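Local structure of capsule biosynthesis protein capD (Bacillus anthracis, 3G9K) at residues V5-D10 and Q150-D155; S15-L20 and T58-T63; G79-Q84 and R108-K113; E112-Y117 and G134-K139. The protein cleaves the poly-gamma-D-glutamate capsule of Bacillus anthracis and links its fragments through an amide bond to meso-diaminopimelic acid of the peptidoglycan. All blocks are in the same frame, centred on the assembly; numbering follows the deposited sequence.

Along the chain contact 1 closes the widest loop, and the other three lie inside it; contact 2 closes before contact 3 opens, and contacts 3 and 4 share E112 and K113. Contacts 1 and 2 both use the hairpin of strands 2-7 and 13-19, their centres about 17 Å apart. Contact 3 lies about 15 Å from contact 2 between centres, and the two touch where F59 and M60 meet G79, N80 and I82, around the substrate site. Contact 4 continues the sheet of contact 3, about 11 Å on between centres. The series runs from the sheet core past the glutamic acid pocket to an outlying small sheet.

Contact 1 (V5-D10 and Q150-D155); sequences VIIDRD and QALIKD
V5 and I7 point at L152 from the facing strand, and the leucine runs between them in the opposite direction, so the three side chains pass one another flank to flank. The L152 branch CD1 goes deepest: it stops 3.4 Å from V5 O and 3.5 Å from I7 N, against the backbone of strand 2-7 itself. L152 CB is left for the two neighbours, with V5 CG1 at 4.1 Å and I7 CD1 at 3.8 Å. With CG1 of V5 anti to the backbone N (chi1 -171°), CG2 is left beside that N and reaches the 150-155 backbone, 3.5 Å from Q150 O. This is face-to-face packing of two sheets, the layered beta core of the Ntn-hydrolase fold: strand 2-7 pairs with 13-19, strand 150-155 lies between 70-75 and 160-164, and the two segments run almost parallel, 20° apart, with axes 6.5 Å from each other. I7 extends CD1 beyond L152 to K154 CB, 4.2 Å away, where the two side chains pass at a slant; I161 of strand 160-164 touches both. On its far edge V5-I7 pairs antiparallel with a strand of the other chain of the enzyme, whose G22 packs on L152.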
loop_
_atom_site.group_PDB
_atom_site.type_symbol
_atom_site.label_atom_id
_atom_site.label_comp_id
_atom_site.label_asym_id
_atom_site.label_seq_id
_atom_site.Cartn_x
_atom_site.Cartn_y
_atom_site.Cartn_z
ATOM N N VAL B 5 -4.016 7.315 2.487
ATOM C CA VAL B 5 -5.333 7.799 2.081
ATOM C C VAL B 5 -5.384 9.298 2.320
ATOM O O VAL B 5 -4.903 9.779 3.361
ATOM C CB VAL B 5 -6.453 7.108 2.878
ATOM C CG1 VAL B 5 -7.853 7.471 2.279
ATOM C CG2 VAL B 5 -6.197 5.576 2.904
ATOM N N ILE B 6 -5.918 10.003 1.336
ATOM C CA ILE B 6 -6.096 11.462 1.403
ATOM C C ILE B 6 -7.513 11.808 1.002
ATOM O O ILE B 6 -8.024 11.218 0.090
ATOM C CB ILE B 6 -5.163 12.156 0.468
ATOM C CG1 ILE B 6 -3.734 11.728 0.785
ATOM C CG2 ILE B 6 -5.305 13.719 0.605
ATOM C CD1 ILE B 6 -2.729 12.275 -0.194
ATOM N N ILE B 7 -8.133 12.745 1.715
ATOM C CA ILE B 7 -9.410 13.330 1.251
ATOM C C ILE B 7 -9.298 14.827 1.277
ATOM O O ILE B 7 -8.759 15.378 2.242
ATOM C CB ILE B 7 -10.601 12.899 2.116
ATOM C CG1 ILE B 7 -10.661 11.361 2.205
ATOM C CG2 ILE B 7 -11.878 13.522 1.562
ATOM C CD1 ILE B 7 -11.840 10.836 3.015
ATOM N N ASP B 8 -9.715 15.474 0.186
ATOM C CA ASP B 8 -9.582 16.933 0.074
ATOM C C ASP B 8 -10.935 17.673 0.242
ATOM O O ASP B 8 -11.938 17.055 0.596
ATOM C CB ASP B 8 -8.851 17.328 -1.223
ATOM C CG ASP B 8 -9.651 17.068 -2.464
ATOM O OD1 ASP B 8 -10.900 16.874 -2.402
ATOM O OD2 ASP B 8 -9.010 16.984 -3.534
ATOM N N ARG B 9 -10.918 19.003 0.062
ATOM C CA ARG B 9 -12.127 19.835 0.205
ATOM C C ARG B 9 -13.237 19.493 -0.789
ATOM O O ARG B 9 -14.435 19.711 -0.522
ATOM C CB ARG B 9 -11.767 21.299 0.062
ATOM C CG ARG B 9 -10.988 21.842 1.218
ATOM C CD ARG B 9 -10.659 23.293 0.949
ATOM N NE ARG B 9 -9.717 23.869 1.897
ATOM C CZ ARG B 9 -8.395 23.733 1.845
ATOM N NH1 ARG B 9 -7.831 23.001 0.900
ATOM N NH2 ARG B 9 -7.640 24.336 2.758
ATOM N N ASP B 10 -12.872 18.952 -1.932
ATOM C CA ASP B 10 -13.867 18.557 -2.934
ATOM C C ASP B 10 -14.448 17.185 -2.666
ATOM O O ASP B 10 -15.296 16.718 -3.409
ATOM C CB ASP B 10 -13.260 18.617 -4.328
ATOM C CG ASP B 10 -12.727 20.001 -4.661
ATOM O OD1 ASP B 10 -13.527 20.956 -4.610
ATOM O OD2 ASP B 10 -11.516 20.146 -4.947
ATOM N N GLN B 150 -4.378 1.709 6.925
ATOM C CA GLN B 150 -4.537 3.152 7.000
ATOM C C GLN B 150 -5.852 3.501 6.333
ATOM O O GLN B 150 -6.142 2.981 5.271
ATOM C CB GLN B 150 -3.418 3.852 6.240
ATOM C CG GLN B 150 -2.109 3.501 6.742
ATOM C CD GLN B 150 -1.755 4.168 8.065
ATOM O OE1 GLN B 150 -2.207 5.294 8.420
ATOM N NE2 GLN B 150 -0.929 3.493 8.791
ATOM N N ALA B 151 -6.604 4.410 6.939
ATOM C CA ALA B 151 -7.941 4.745 6.447
ATOM C C ALA B 151 -8.317 6.208 6.798
ATOM O O ALA B 151 -7.776 6.801 7.758
ATOM C CB ALA B 151 -8.946 3.808 7.077
ATOM N N LEU B 152 -9.184 6.787 5.980
ATOM C CA LEU B 152 -9.948 7.998 6.357
ATOM C C LEU B 152 -11.413 7.705 6.136
ATOM O O LEU B 152 -11.769 6.920 5.269
ATOM C CB LEU B 152 -9.501 9.241 5.560
ATOM C CG LEU B 152 -8.087 9.755 5.770
ATOM C CD1 LEU B 152 -7.821 10.844 4.684
ATOM C CD2 LEU B 152 -7.812 10.321 7.178
ATOM N N ILE B 153 -12.250 8.324 6.951
ATOM C CA ILE B 153 -13.679 8.234 6.813
ATOM C C ILE B 153 -14.228 9.645 6.794
ATOM O O ILE B 153 -13.980 10.387 7.722
ATOM C CB ILE B 153 -14.312 7.528 8.019
ATOM C CG1 ILE B 153 -13.730 6.123 8.214
ATOM C CG2 ILE B 153 -15.858 7.468 7.881
ATOM C CD1 ILE B 153 -14.264 5.420 9.485
ATOM N N LYS B 154 -15.011 9.984 5.765
ATOM C CA LYS B 154 -15.739 11.245 5.744
ATOM C C LYS B 154 -17.210 11.002 6.068
ATOM O O LYS B 154 -17.851 10.195 5.418
ATOM C CB LYS B 154 -15.634 11.936 4.390
ATOM C CG LYS B 154 -16.420 13.244 4.329
ATOM C CD LYS B 154 -15.914 14.186 3.269
ATOM C CE LYS B 154 -16.648 15.524 3.370
ATOM N NZ LYS B 154 -16.502 16.301 2.118
ATOM N N ASP B 155 -17.712 11.681 7.083
ATOM C CA ASP B 155 -19.136 11.769 7.346
ATOM C C ASP B 155 -19.689 12.786 6.398
ATOM O O ASP B 155 -19.412 13.928 6.519
ATOM C CB ASP B 155 -19.398 12.233 8.772
ATOM C CG ASP B 155 -20.884 12.265 9.131
ATOM O OD1 ASP B 155 -21.707 12.565 8.286
ATOM O OD2 ASP B 155 -21.197 11.997 10.275
#

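Contact 2 (S15-L20 and T58-T63)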
loop_
_atom_site.group_PDB
_atom_site.type_symbol
_atom_site.label_atom_id
_atom_site.label_comp_id
_atom_site.label_asym_id
_atom_site.label_seq_id
_atom_site.Cartn_x
_atom_site.Cartn_y
_atom_site.Cartn_z
ATOM N N SER B 15 -6.631 6.674 -2.601
ATOM C CA SER B 15 -6.157 5.534 -1.807
ATOM C C SER B 15 -5.043 4.916 -2.622
ATOM O O SER B 15 -5.295 4.417 -3.743
ATOM C CB SER B 15 -7.300 4.562 -1.600
ATOM O OG SER B 15 -6.983 3.537 -0.704
ATOM N N SER B 16 -3.826 4.937 -2.086
ATOM C CA SER B 16 -2.657 4.520 -2.877
ATOM C C SER B 16 -1.780 3.567 -2.092
ATOM O O SER B 16 -1.547 3.756 -0.891
ATOM C CB SER B 16 -1.883 5.733 -3.359
ATOM O OG SER B 16 -0.670 5.340 -3.984
ATOM N N THR B 17 -1.357 2.491 -2.760
ATOM C CA THR B 17 -0.299 1.647 -2.193
ATOM C C THR B 17 0.944 1.533 -3.094
ATOM O O THR B 17 0.867 1.231 -4.267
ATOM C CB THR B 17 -0.873 0.322 -1.464
ATOM O OG1 THR B 17 0.037 -0.799 -1.476
ATOM C CG2 THR B 17 -2.289 -0.013 -1.768
ATOM N N ASN B 18 2.094 1.882 -2.524
ATOM C CA ASN B 18 3.355 1.875 -3.220
ATOM C C ASN B 18 4.280 0.844 -2.600
ATOM O O ASN B 18 4.167 0.551 -1.406
ATOM C CB ASN B 18 4.019 3.235 -3.131
ATOM C CG ASN B 18 3.192 4.349 -3.804
ATOM O OD1 ASN B 18 2.431 4.093 -4.733
ATOM N ND2 ASN B 18 3.372 5.586 -3.337
ATOM N N THR B 19 5.192 0.283 -3.400
ATOM C CA THR B 19 6.031 -0.772 -2.878
ATOM C C THR B 19 7.357 -0.986 -3.608
ATOM O O THR B 19 7.542 -0.549 -4.754
ATOM C CB THR B 19 5.245 -2.076 -2.864
ATOM O OG1 THR B 19 5.935 -3.046 -2.069
ATOM C CG2 THR B 19 5.052 -2.606 -4.303
ATOM N N LEU B 20 8.273 -1.638 -2.905
ATOM C CA LEU B 20 9.489 -2.212 -3.458
ATOM C C LEU B 20 9.421 -3.749 -3.486
ATOM O O LEU B 20 10.287 -4.399 -3.956
ATOM C CB LEU B 20 10.706 -1.819 -2.657
ATOM C CG LEU B 20 11.070 -0.372 -2.471
ATOM C CD1 LEU B 20 12.255 -0.232 -1.609
ATOM C CD2 LEU B 20 11.233 0.322 -3.754
ATOM N N THR B 58 -0.272 -8.849 -7.894
ATOM C CA THR B 58 -0.046 -8.380 -6.528
ATOM C C THR B 58 -1.339 -8.420 -5.749
ATOM O O THR B 58 -2.436 -8.253 -6.299
ATOM C CB THR B 58 0.576 -6.943 -6.479
ATOM O OG1 THR B 58 0.667 -6.497 -5.117
ATOM C CG2 THR B 58 -0.253 -5.991 -7.282
ATOM N N PHE B 59 -1.220 -8.645 -4.471
ATOM C CA PHE B 59 -2.351 -8.687 -3.611
ATOM C C PHE B 59 -2.738 -7.314 -3.077
ATOM O O PHE B 59 -3.699 -7.189 -2.378
ATOM C CB PHE B 59 -2.080 -9.658 -2.473
ATOM C CG PHE B 59 -2.440 -11.082 -2.799
ATOM C CD1 PHE B 59 -3.720 -11.523 -2.674
ATOM C CD2 PHE B 59 -1.500 -11.952 -3.241
ATOM C CE1 PHE B 59 -4.037 -12.802 -2.975
ATOM C CE2 PHE B 59 -1.831 -13.231 -3.555
ATOM C CZ PHE B 59 -3.086 -13.649 -3.414
HETATM N N MSE B 60 -1.959 -6.297 -3.404
HETATM C CA MSE B 60 -2.306 -4.906 -3.068
HETATM C C MSE B 60 -3.710 -4.564 -3.555
HETATM O O MSE B 60 -4.089 -4.939 -4.668
HETATM C CB MSE B 60 -1.291 -3.927 -3.666
HETATM C CG MSE B 60 0.106 -3.969 -3.023
HETATM SE SE MSE B 60 1.227 -2.556 -3.765
HETATM C CE MSE B 60 1.658 -3.293 -5.533
ATOM N N ALA B 61 -4.450 -3.844 -2.748
ATOM C CA ALA B 61 -5.825 -3.537 -3.031
ATOM C C ALA B 61 -6.357 -2.214 -2.450
ATOM O O ALA B 61 -7.218 -2.217 -1.645
ATOM C CB ALA B 61 -6.679 -4.662 -2.618
ATOM N N PRO B 62 -5.842 -1.092 -2.917
ATOM C CA PRO B 62 -6.377 0.210 -2.479
ATOM C C PRO B 62 -7.865 0.250 -2.843
ATOM O O PRO B 62 -8.239 -0.205 -3.919
ATOM C CB PRO B 62 -5.555 1.229 -3.265
ATOM C CG PRO B 62 -4.965 0.417 -4.439
ATOM C CD PRO B 62 -4.813 -0.965 -3.956
ATOM N N THR B 63 -8.674 0.757 -1.918
ATOM C CA THR B 63 -10.112 0.596 -1.956
ATOM C C THR B 63 -10.795 1.871 -1.416
ATOM O O THR B 63 -10.268 2.551 -0.531
ATOM C CB THR B 63 -10.527 -0.691 -1.158
ATOM O OG1 THR B 63 -9.952 -1.848 -1.783
ATOM C CG2 THR B 63 -12.094 -0.905 -1.064
#
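T17 stands over the loop with each branch on a different residue: CG2 meets P62 CD at 3.5 Å, tighter than usual for two carbons, while OG1 lies 3.1 Å from SE of M60, a selenomethionine in this crystal. That approach is tight as well, and with chi1 at 151°, well short of staggered, T17 looks strained. The pyrrolidine ring crosses T17 at about a right angle and turns CB toward the strand, 3.2 Å from S15 O. M60 is bent at its last torsion (chi3 -75°), which swings CE along the strand to T19 CG2, 3.7 Å away. S15 OG is 3.4 Å from T63 O, a weak contact whose proton may go to I74 O instead. Behind this first shell, T58 OG1 accepts M60 N at 3.1 Å, an ST turn, and T63 OG1 gives its hydrogen to A61 O and also bonds T235 OG1 of the other chain. Segment 15-19 pairs antiparallel with a strand of that chain. T19 turns its methyl to M60 and its hydroxyl to the nucleophile T1 and to S21 N. The loop therefore offers mainly carbon and selenium, burying T17 OG1 without a hydrogen-bond partner, while T19's polar side serves the active site.

Contact 3 (G79-Q84 and R108-K113). With GLU (glutamic acid), chain E; GLU (glutamic acid), chain F.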
loop_
_atom_site.group_PDB
_atom_site.type_symbol
_atom_site.label_atom_id
_atom_site.label_comp_id
_atom_site.label_asym_id
_atom_site.label_seq_id
_atom_site.Cartn_x
_atom_site.Cartn_y
_atom_site.Cartn_z
ATOM N N GLY B 79 1.527 -8.052 1.592
ATOM C CA GLY B 79 1.765 -9.102 0.592
ATOM C C GLY B 79 0.556 -9.961 0.333
ATOM O O GLY B 79 -0.556 -9.455 0.244
ATOM N N ASN B 80 0.736 -11.286 0.300
ATOM C CA ASN B 80 -0.397 -12.170 0.015
ATOM C C ASN B 80 -1.443 -12.277 1.130
ATOM O O ASN B 80 -2.424 -13.016 0.966
ATOM C CB ASN B 80 0.074 -13.581 -0.446
ATOM C CG ASN B 80 0.864 -14.342 0.627
ATOM O OD1 ASN B 80 0.744 -14.078 1.825
ATOM N ND2 ASN B 80 1.649 -15.325 0.189
ATOM N N ARG B 81 -1.257 -11.537 2.229
ATOM C CA ARG B 81 -2.193 -11.522 3.363
ATOM C C ARG B 81 -3.190 -10.361 3.293
ATOM O O ARG B 81 -4.187 -10.345 4.017
ATOM C CB ARG B 81 -1.413 -11.480 4.686
ATOM C CG ARG B 81 -0.613 -12.748 4.872
ATOM C CD ARG B 81 0.397 -12.749 5.935
ATOM N NE ARG B 81 1.223 -11.554 5.987
ATOM C CZ ARG B 81 2.342 -11.339 5.303
ATOM N NH1 ARG B 81 2.777 -12.198 4.406
ATOM N NH2 ARG B 81 3.004 -10.211 5.486
ATOM N N ILE B 82 -2.949 -9.415 2.381
ATOM C CA ILE B 82 -3.674 -8.151 2.383
ATOM C C ILE B 82 -5.181 -8.313 2.503
ATOM O O ILE B 82 -5.788 -7.702 3.384
ATOM C CB ILE B 82 -3.293 -7.274 1.175
ATOM C CG1 ILE B 82 -1.879 -6.665 1.396
ATOM C CG2 ILE B 82 -4.354 -6.161 0.981
ATOM C CD1 ILE B 82 -1.290 -5.962 0.157
ATOM N N PRO B 83 -5.807 -9.090 1.597
ATOM C CA PRO B 83 -7.263 -9.217 1.722
ATOM C C PRO B 83 -7.724 -10.006 2.930
ATOM O O PRO B 83 -8.824 -9.791 3.398
ATOM C CB PRO B 83 -7.677 -9.886 0.433
ATOM C CG PRO B 83 -6.502 -10.598 -0.021
ATOM C CD PRO B 83 -5.296 -9.815 0.429
ATOM N N GLN B 84 -6.867 -10.880 3.449
ATOM C CA GLN B 84 -7.131 -11.540 4.750
ATOM C C GLN B 84 -7.075 -10.589 5.922
ATOM O O GLN B 84 -7.720 -10.800 6.913
ATOM C CB GLN B 84 -6.152 -12.678 4.987
ATOM C CG GLN B 84 -6.375 -13.857 4.018
ATOM C CD GLN B 84 -5.649 -15.079 4.490
ATOM O OE1 GLN B 84 -4.655 -15.501 3.896
ATOM N NE2 GLN B 84 -6.092 -15.610 5.600
ATOM N N ARG B 108 -4.733 -9.990 14.992
ATOM C CA ARG B 108 -5.151 -10.530 13.719
ATOM C C ARG B 108 -4.740 -11.992 13.541
ATOM O O ARG B 108 -3.907 -12.512 14.303
ATOM C CB ARG B 108 -4.549 -9.685 12.604
ATOM C CG ARG B 108 -5.149 -8.287 12.545
ATOM C CD ARG B 108 -4.408 -7.370 11.616
ATOM N NE ARG B 108 -4.936 -6.019 11.767
ATOM C CZ ARG B 108 -4.348 -4.909 11.326
ATOM N NH1 ARG B 108 -3.253 -4.972 10.585
ATOM N NH2 ARG B 108 -4.910 -3.730 11.611
ATOM N N PHE B 109 -5.331 -12.613 12.523
ATOM C CA PHE B 109 -4.951 -13.956 12.069
ATOM C C PHE B 109 -5.046 -14.053 10.557
ATOM O O PHE B 109 -5.903 -13.415 9.935
ATOM C CB PHE B 109 -5.875 -15.014 12.684
ATOM C CG PHE B 109 -7.323 -14.818 12.340
ATOM C CD1 PHE B 109 -8.144 -14.070 13.169
ATOM C CD2 PHE B 109 -7.856 -15.358 11.197
ATOM C CE1 PHE B 109 -9.474 -13.871 12.855
ATOM C CE2 PHE B 109 -9.179 -15.160 10.864
ATOM C CZ PHE B 109 -9.996 -14.420 11.701
ATOM N N THR B 110 -4.187 -14.880 9.973
ATOM C CA THR B 110 -4.255 -15.199 8.542
ATOM C C THR B 110 -3.999 -16.692 8.337
ATOM O O THR B 110 -3.499 -17.357 9.226
ATOM C CB THR B 110 -3.197 -14.417 7.716
ATOM O OG1 THR B 110 -1.882 -14.827 8.102
ATOM C CG2 THR B 110 -3.346 -12.895 7.942
ATOM N N PHE B 111 -4.307 -17.184 7.144
ATOM C CA PHE B 111 -4.159 -18.600 6.818
ATOM C C PHE B 111 -3.249 -18.813 5.623
ATOM O O PHE B 111 -3.280 -18.047 4.664
ATOM C CB PHE B 111 -5.523 -19.198 6.557
ATOM C CG PHE B 111 -6.393 -19.204 7.765
ATOM C CD1 PHE B 111 -7.264 -18.152 8.015
ATOM C CD2 PHE B 111 -6.303 -20.228 8.688
ATOM C CE1 PHE B 111 -8.057 -18.149 9.143
ATOM C CE2 PHE B 111 -7.095 -20.224 9.808
ATOM C CZ PHE B 111 -7.976 -19.174 10.030
ATOM N N GLU B 112 -2.467 -19.864 5.694
ATOM C CA GLU B 112 -1.557 -20.252 4.655
ATOM C C GLU B 112 -1.679 -21.764 4.564
ATOM O O GLU B 112 -1.351 -22.458 5.484
ATOM C CB GLU B 112 -0.167 -19.824 5.040
ATOM C CG GLU B 112 0.950 -20.515 4.342
ATOM C CD GLU B 112 1.168 -19.971 2.978
ATOM O OE1 GLU B 112 0.371 -20.290 2.093
ATOM O OE2 GLU B 112 2.123 -19.219 2.770
ATOM N N LYS B 113 -2.219 -22.258 3.468
ATOM C CA LYS B 113 -2.554 -23.648 3.399
ATOM C C LYS B 113 -3.259 -24.024 4.665
ATOM O O LYS B 113 -4.169 -23.363 5.077
ATOM C CB LYS B 113 -1.305 -24.507 3.243
ATOM C CG LYS B 113 -0.825 -24.658 1.822
ATOM C CD LYS B 113 -0.286 -23.341 1.314
ATOM C CE LYS B 113 0.651 -23.457 0.117
ATOM N NZ LYS B 113 1.187 -22.103 -0.206
HETATM N N GLU E . 6.640 -12.416 2.259
HETATM C CA GLU E . 6.437 -11.300 1.281
HETATM C C GLU E . 5.642 -10.116 1.855
HETATM O O GLU E . 5.039 -10.203 2.935
HETATM C CB GLU E . 5.766 -11.798 -0.000
HETATM C CG GLU E . 4.270 -12.030 0.096
HETATM C CD GLU E . 3.649 -12.138 -1.280
HETATM O OE1 GLU E . 3.764 -11.156 -2.057
HETATM O OE2 GLU E . 3.064 -13.207 -1.588
HETATM N N GLU F . 5.615 -9.035 1.076
HETATM C CA GLU F . 5.186 -7.728 1.556
HETATM C C GLU F . 4.632 -6.839 0.423
HETATM O O GLU F . 5.325 -6.656 -0.577
HETATM C CB GLU F . 6.387 -7.065 2.233
HETATM C CG GLU F . 6.306 -5.557 2.372
HETATM C CD GLU F . 5.278 -5.091 3.368
HETATM O OE1 GLU F . 4.345 -5.856 3.693
HETATM O OE2 GLU F . 5.418 -3.929 3.791
HETATM O OXT GLU F . 3.516 -6.271 0.458
HETATM O O HOH W 1 -8.068 -13.027 8.405
#
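Q84 and F109 share one water, which donates both its hydrogens, to Q84 O and to F109 O, each at 2.7 Å. It bridges the first turn of helix 82-94 and strand 109-112, an outer strand of the small three-stranded mixed sheet, with G79, N80 and R81 just ahead of the helix forming part of the poly-gamma-D-glutamate site. The extended Q84 side chain reaches the F111 backbone, its amide end at the edge of the F111 ring. T110 rests CG2 against both R81 CB and Q84 CB, and its OG1 is 3.8 Å from R81 CD. The arginine bends at chi3 (-45°), which turns its guanidinium away from the strand toward the bound glutamic acid. There NH2 bonds the O atom of glutamic acid chain E at 3.3 Å and NH1 meets the same O weakly, the oxygen lying at the guanidinium edge near its plane. NE is held by F145 O, and the F145 ring makes a cation-pi contact, so the flat group is fixed at its base while NH1 and NH2 face the ligand. G79 N makes a weak bond to OXT of the second glutamic acid, chain F, and N80 ND2 lies 3.1 Å from OE2 of the glutamic acid in chain E.

Contact 4 (E112-Y117 and G134-K139)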
loop_
_atom_site.group_PDB
_atom_site.type_symbol
_atom_site.label_atom_id
_atom_site.label_comp_id
_atom_site.label_asym_id
_atom_site.label_seq_id
_atom_site.Cartn_x
_atom_site.Cartn_y
_atom_site.Cartn_z
ATOM N N GLU B 112 -2.467 -19.864 5.694
ATOM C CA GLU B 112 -1.557 -20.252 4.655
ATOM C C GLU B 112 -1.679 -21.764 4.564
ATOM O O GLU B 112 -1.351 -22.458 5.484
ATOM C CB GLU B 112 -0.167 -19.824 5.040
ATOM C CG GLU B 112 0.950 -20.515 4.342
ATOM C CD GLU B 112 1.168 -19.971 2.978
ATOM O OE1 GLU B 112 0.371 -20.290 2.093
ATOM O OE2 GLU B 112 2.123 -19.219 2.770
ATOM N N LYS B 113 -2.219 -22.258 3.468
ATOM C CA LYS B 113 -2.554 -23.648 3.399
ATOM C C LYS B 113 -3.259 -24.024 4.665
ATOM O O LYS B 113 -4.169 -23.363 5.077
ATOM C CB LYS B 113 -1.305 -24.507 3.243
ATOM C CG LYS B 113 -0.825 -24.658 1.822
ATOM C CD LYS B 113 -0.286 -23.341 1.314
ATOM C CE LYS B 113 0.651 -23.457 0.117
ATOM N NZ LYS B 113 1.187 -22.103 -0.206
ATOM N N ASN B 114 -2.817 -25.088 5.298
ATOM C CA ASN B 114 -3.490 -25.574 6.489
ATOM C C ASN B 114 -3.105 -24.905 7.813
ATOM O O ASN B 114 -3.603 -25.270 8.817
ATOM C CB ASN B 114 -3.322 -27.085 6.586
ATOM C CG ASN B 114 -4.512 -27.754 7.137
ATOM O OD1 ASN B 114 -5.635 -27.483 6.739
ATOM N ND2 ASN B 114 -4.286 -28.654 8.083
ATOM N N THR B 115 -2.238 -23.912 7.801
ATOM C CA THR B 115 -1.796 -23.209 9.018
ATOM C C THR B 115 -2.587 -21.915 9.262
ATOM O O THR B 115 -2.923 -21.188 8.326
ATOM C CB THR B 115 -0.291 -22.807 8.955
ATOM O OG1 THR B 115 0.524 -23.948 8.639
ATOM C CG2 THR B 115 0.170 -22.201 10.286
ATOM N N ALA B 116 -2.862 -21.636 10.528
ATOM C CA ALA B 116 -3.430 -20.363 10.937
ATOM C C ALA B 116 -2.321 -19.588 11.654
ATOM O O ALA B 116 -1.797 -20.024 12.676
ATOM C CB ALA B 116 -4.628 -20.574 11.834
ATOM N N TYR B 117 -1.916 -18.465 11.067
ATOM C CA TYR B 117 -0.937 -17.599 11.688
ATOM C C TYR B 117 -1.696 -16.637 12.574
ATOM O O TYR B 117 -2.704 -16.095 12.168
ATOM C CB TYR B 117 -0.119 -16.852 10.649
ATOM C CG TYR B 117 0.843 -17.731 9.872
ATOM C CD1 TYR B 117 1.872 -18.430 10.515
ATOM C CD2 TYR B 117 0.749 -17.833 8.495
ATOM C CE1 TYR B 117 2.772 -19.221 9.792
ATOM C CE2 TYR B 117 1.633 -18.631 7.762
ATOM C CZ TYR B 117 2.636 -19.319 8.413
ATOM O OH TYR B 117 3.496 -20.083 7.655
ATOM N N GLY B 134 -9.068 -29.367 10.147
ATOM C CA GLY B 134 -8.002 -29.402 11.136
ATOM C C GLY B 134 -6.897 -28.439 10.758
ATOM O O GLY B 134 -5.946 -28.811 10.075
ATOM N N LEU B 135 -7.037 -27.192 11.201
ATOM C CA LEU B 135 -6.014 -26.165 11.008
ATOM C C LEU B 135 -5.036 -26.253 12.166
ATOM O O LEU B 135 -5.455 -26.456 13.306
ATOM C CB LEU B 135 -6.634 -24.754 11.002
ATOM C CG LEU B 135 -7.642 -24.311 9.928
ATOM C CD1 LEU B 135 -7.103 -24.532 8.520
ATOM C CD2 LEU B 135 -8.987 -24.992 10.116
ATOM N N ASN B 136 -3.746 -26.101 11.893
ATOM C CA ASN B 136 -2.782 -25.935 12.981
ATOM C C ASN B 136 -2.420 -24.460 13.127
ATOM O O ASN B 136 -2.628 -23.678 12.204
ATOM C CB ASN B 136 -1.555 -26.846 12.831
ATOM C CG ASN B 136 -0.729 -26.539 11.609
ATOM O OD1 ASN B 136 0.289 -25.850 11.700
ATOM N ND2 ASN B 136 -1.138 -27.069 10.460
ATOM N N VAL B 137 -1.902 -24.086 14.293
ATOM C CA VAL B 137 -1.803 -22.682 14.685
ATOM C C VAL B 137 -0.382 -22.320 15.079
ATOM O O VAL B 137 0.265 -23.060 15.809
ATOM C CB VAL B 137 -2.764 -22.379 15.851
ATOM C CG1 VAL B 137 -2.579 -20.969 16.356
ATOM C CG2 VAL B 137 -4.210 -22.603 15.410
ATOM N N LYS B 138 0.091 -21.178 14.590
ATOM C CA LYS B 138 1.461 -20.725 14.819
ATOM C C LYS B 138 1.489 -19.206 14.997
ATOM O O LYS B 138 1.058 -18.467 14.117
ATOM C CB LYS B 138 2.341 -21.143 13.632
ATOM C CG LYS B 138 3.769 -20.558 13.600
ATOM C CD LYS B 138 4.869 -21.628 13.661
ATOM C CE LYS B 138 6.114 -21.207 12.874
ATOM N NZ LYS B 138 7.296 -22.091 13.151
ATOM N N LYS B 139 2.018 -18.760 16.133
ATOM C CA LYS B 139 2.140 -17.340 16.439
ATOM C C LYS B 139 3.301 -16.676 15.686
ATOM O O LYS B 139 4.448 -17.112 15.788
ATOM C CB LYS B 139 2.321 -17.138 17.947
ATOM C CG LYS B 139 2.629 -15.713 18.354
ATOM C CD LYS B 139 2.645 -15.570 19.851
ATOM C CE LYS B 139 3.370 -14.294 20.272
ATOM N NZ LYS B 139 3.126 -13.983 21.719
#
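T115, A116 and Y117 pair in parallel with N136, V137 and K138, and the backbone between them is the tight part of the contact. A116 is held to strand 136-139 through both its backbone polar atoms: N donates to N136 O at 2.7 Å, and O accepts from K138 N at 2.9 Å. One step earlier N136 N reaches N114 O at 3.2 Å. CA-H...O contacts fill in between, including V137 CA on A116 O. On the A116 and V137 face, A116 CB lies 4.1 Å from V137 CG2; beside it the buried L135 sets CD1 near N114 O.

The face with T115, Y117, N136 and K138 is looser and more open to solvent. T115 CG2 sits 4.0 Å above one face of the Y117 ring, offset toward its rim; chi1 of -53° puts OG1 beside the backbone N and leaves CG2 anti to it, over the ring. The tyrosine and K138 lie alongside each other, CE1 of Y117 4.2 Å from CG of K138, and K138 O lies at the ring edge. Before the strand, N114 ND2 lies near G134 O at an awkward angle, a weak and doubtful bond; the peptide before G134 is cis, and both residues touch a crystal neighbour.

Strands 115-118 and 136-139 are the beta elements of a beta-alpha-beta unit connected through helix 124-131. A type II' turn from E112 to T115 joins the first to strand 109-112 on its other side, where F111 packs against A116 and L135, and M268 of the other chain covers A116.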